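Side-chain contact in lumazine protein (Photobacterium kishitanii, PDB 3A35), which acts as an antenna in bacterial bioluminescence, shifting luciferase emission to shorter wavelengths, and here carries riboflavin in place of its lumazine chromophore: residues C47-V52 with V59-D64. Residues are numbered along the deposited sequence; the frame is centred on the assembly and turned at random.
With RBF (riboflavin), chain C.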
loop_
_atom_site.group_PDB
_atom_site.type_symbol
_atom_site.label_atom_id
_atom_site.label_comp_id
_atom_site.label_asym_id
_atom_site.label_seq_id
_atom_site.Cartn_x
_atom_site.Cartn_y
_atom_site.Cartn_z
ATOM N N CYS A 47 -1.946 -1.308 -4.305
ATOM C CA CYS A 47 -2.874 -1.183 -5.436
ATOM C C CYS A 47 -2.266 -1.872 -6.672
ATOM O O CYS A 47 -1.150 -1.587 -7.048
ATOM C CB CYS A 47 -2.977 0.292 -5.744
ATOM S SG CYS A 47 -4.186 0.706 -7.057
ATOM N N SER A 48 -3.095 -2.698 -7.345
ATOM C CA SER A 48 -2.633 -3.268 -8.587
ATOM C C SER A 48 -2.494 -2.136 -9.647
ATOM O O SER A 48 -3.481 -1.485 -9.993
ATOM C CB SER A 48 -3.597 -4.320 -9.118
ATOM O OG SER A 48 -3.490 -5.532 -8.356
ATOM N N LEU A 49 -1.307 -2.054 -10.242
ATOM C CA LEU A 49 -0.968 -1.113 -11.340
ATOM C C LEU A 49 -0.116 -1.830 -12.349
ATOM O O LEU A 49 0.607 -2.785 -12.044
ATOM C CB LEU A 49 -0.207 0.148 -10.841
ATOM C CG LEU A 49 -0.929 0.978 -9.781
ATOM C CD1 LEU A 49 0.001 2.123 -9.319
ATOM C CD2 LEU A 49 -2.258 1.600 -10.329
ATOM N N THR A 50 -0.179 -1.329 -13.565
ATOM C CA THR A 50 0.558 -1.937 -14.709
ATOM C C THR A 50 1.768 -1.086 -15.101
ATOM O O THR A 50 1.604 0.106 -15.349
ATOM C CB THR A 50 -0.460 -2.001 -15.909
ATOM O OG1 THR A 50 -1.612 -2.737 -15.470
ATOM C CG2 THR A 50 0.295 -2.747 -17.092
ATOM N N VAL A 51 2.918 -1.708 -15.231
ATOM C CA VAL A 51 4.061 -0.881 -15.669
ATOM C C VAL A 51 3.883 -0.416 -17.121
ATOM O O VAL A 51 3.625 -1.302 -17.989
ATOM C CB VAL A 51 5.344 -1.717 -15.516
ATOM C CG1 VAL A 51 6.548 -1.001 -16.100
ATOM C CG2 VAL A 51 5.609 -2.157 -14.067
ATOM N N VAL A 52 4.075 0.868 -17.336
ATOM C CA VAL A 52 3.921 1.419 -18.697
ATOM C C VAL A 52 5.306 1.584 -19.342
ATOM O O VAL A 52 5.346 1.528 -20.572
ATOM C CB VAL A 52 3.276 2.815 -18.543
ATOM C CG1 VAL A 52 3.656 3.757 -19.731
ATOM C CG2 VAL A 52 1.778 2.638 -18.234
ATOM N N VAL A 59 10.515 3.314 -12.906
ATOM C CA VAL A 59 9.423 2.528 -13.425
ATOM C C VAL A 59 8.198 3.367 -13.392
ATOM O O VAL A 59 7.863 4.013 -12.395
ATOM C CB VAL A 59 9.262 1.302 -12.481
ATOM C CG1 VAL A 59 8.109 0.420 -12.989
ATOM C CG2 VAL A 59 10.544 0.424 -12.467
ATOM N N TYR A 60 7.499 3.439 -14.524
ATOM C CA TYR A 60 6.374 4.312 -14.691
ATOM C C TYR A 60 4.997 3.595 -14.703
ATOM O O TYR A 60 4.853 2.483 -15.266
ATOM C CB TYR A 60 6.492 5.046 -16.056
ATOM C CG TYR A 60 7.667 6.064 -16.089
ATOM C CD1 TYR A 60 7.413 7.413 -15.820
ATOM C CD2 TYR A 60 8.962 5.668 -16.433
ATOM C CE1 TYR A 60 8.488 8.375 -15.866
ATOM C CE2 TYR A 60 10.004 6.641 -16.515
ATOM C CZ TYR A 60 9.655 7.883 -16.250
ATOM O OH TYR A 60 10.682 8.892 -16.241
ATOM N N PHE A 61 4.039 4.273 -14.076
ATOM C CA PHE A 61 2.666 3.770 -13.998
ATOM C C PHE A 61 1.738 4.876 -14.318
ATOM O O PHE A 61 1.921 6.019 -13.892
ATOM C CB PHE A 61 2.332 3.285 -12.517
ATOM C CG PHE A 61 3.231 2.195 -12.010
ATOM C CD1 PHE A 61 2.867 0.844 -12.232
ATOM C CD2 PHE A 61 4.400 2.498 -11.365
ATOM C CE1 PHE A 61 3.670 -0.175 -11.800
ATOM C CE2 PHE A 61 5.255 1.405 -10.902
ATOM C CZ PHE A 61 4.866 0.118 -11.116
ATOM N N ASP A 62 0.630 4.571 -15.012
ATOM C CA ASP A 62 -0.499 5.503 -15.073
ATOM C C ASP A 62 -1.590 5.213 -14.059
ATOM O O ASP A 62 -2.014 3.975 -13.995
ATOM C CB ASP A 62 -1.069 5.428 -16.511
ATOM C CG ASP A 62 -0.246 6.098 -17.528
ATOM O OD1 ASP A 62 0.373 7.155 -17.216
ATOM O OD2 ASP A 62 -0.189 5.718 -18.741
ATOM N N ILE A 63 -1.993 6.190 -13.308
ATOM C CA ILE A 63 -3.039 5.998 -12.335
ATOM C C ILE A 63 -4.243 6.691 -12.991
ATOM O O ILE A 63 -4.261 7.898 -13.172
ATOM C CB ILE A 63 -2.665 6.651 -10.983
ATOM C CG1 ILE A 63 -1.354 5.919 -10.423
ATOM C CG2 ILE A 63 -3.752 6.443 -9.928
ATOM C CD1 ILE A 63 -0.189 6.640 -10.571
ATOM N N ASP A 64 -5.263 5.876 -13.273
ATOM C CA ASP A 64 -6.488 6.360 -13.999
ATOM C C ASP A 64 -7.680 5.703 -13.316
ATOM O O ASP A 64 -8.384 6.316 -12.575
ATOM C CB ASP A 64 -6.348 6.135 -15.487
ATOM C CG ASP A 64 -5.745 4.836 -15.912
ATOM O OD1 ASP A 64 -5.880 3.727 -15.344
ATOM O OD2 ASP A 64 -5.104 4.797 -17.017
HETATM N N1 RBF C . -5.613 1.052 -12.084
HETATM C C2 RBF C . -4.893 2.096 -12.545
HETATM O O2 RBF C . -5.200 3.288 -12.235
HETATM N N3 RBF C . -3.747 1.949 -13.318
HETATM C C4 RBF C . -3.270 0.661 -13.666
HETATM O O4 RBF C . -2.243 0.588 -14.354
HETATM C C4A RBF C . -4.090 -0.399 -13.237
HETATM N N5 RBF C . -3.702 -1.725 -13.668
HETATM C C5A RBF C . -4.501 -2.778 -13.226
HETATM C C6 RBF C . -4.194 -4.038 -13.751
HETATM C C7 RBF C . -5.046 -5.091 -13.314
HETATM C C7M RBF C . -4.727 -6.475 -13.949
HETATM C C8 RBF C . -6.071 -4.930 -12.432
HETATM C C8M RBF C . -6.850 -6.100 -12.000
HETATM C C9 RBF C . -6.358 -3.628 -11.891
HETATM C C9A RBF C . -5.617 -2.544 -12.371
HETATM N N10 RBF C . -5.937 -1.211 -11.945
HETATM C C10 RBF C . -5.193 -0.181 -12.458
HETATM C "C1'" RBF C . -7.077 -0.912 -11.180
HETATM C "C2'" RBF C . -6.828 -0.599 -9.718
HETATM O "O2'" RBF C . -6.091 -1.710 -9.108
HETATM C "C3'" RBF C . -8.060 -0.432 -8.997
HETATM O "O3'" RBF C . -8.767 0.707 -9.730
HETATM C "C4'" RBF C . -7.887 0.137 -7.578
HETATM O "O4'" RBF C . -7.342 -0.894 -6.724
HETATM C "C5'" RBF C . -9.216 0.595 -6.964
HETATM O "O5'" RBF C . -9.042 1.235 -5.699
HETATM O O HOH W 1 -0.302 1.954 -15.676
#
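Leu-49 and Phe-61 meet at about a right angle where strands 47-55 and 58-63, a beta hairpin of the first six-stranded barrel in this riboflavin-synthase-like fold, splay apart to admit riboflavin. Phe-61 CD1 lies 3.4 Å from Leu-49 CB, and the broad, flat ring suits a place where it must span several partners: its CE1 continues to Val-51 CG2. That methyl is shared with Val-59 CG1 (3.7 Å), the short branched valines packing together beside the end of the ring. The fork of Leu-49 reaches protein with one methyl and ligand with the other. Chi1 (-58°) sets the fork between the strands and chi2 (176°) parts its methyls, CD1 toward Phe-61 CB and Ile-63 CG1, CD2 onto the pyrimidine part of the flavin, 3.4 Å from RBF N3.

Near the turn the strands are joined directly by a nearly straight hydrogen bond from Val-52 N to Tyr-60 O (2.7 Å, 177° at the hydrogen). Beyond it Val-52 CG2 lies against OD2 of Asp-62, a carboxylate that pairs through OD1 with Arg-23 in a salt bridge. Farther along, water 1 bridges the gap, accepting from Asp-62 N and lying within bonding distance of both Thr-50 O and RBF O4. The flavin then takes the place of a strand partner: its N3 donates to Asp-62 O (2.8 Å), and Asp-64 N donates to its O2. On the opposite strand Thr-50 N gives RBF O4 a main-chain bond, and threonine suits the place because its beta-branched side chain adds a hydroxyl: Thr-50 OG1 donates to RBF N5 at 2.9 Å.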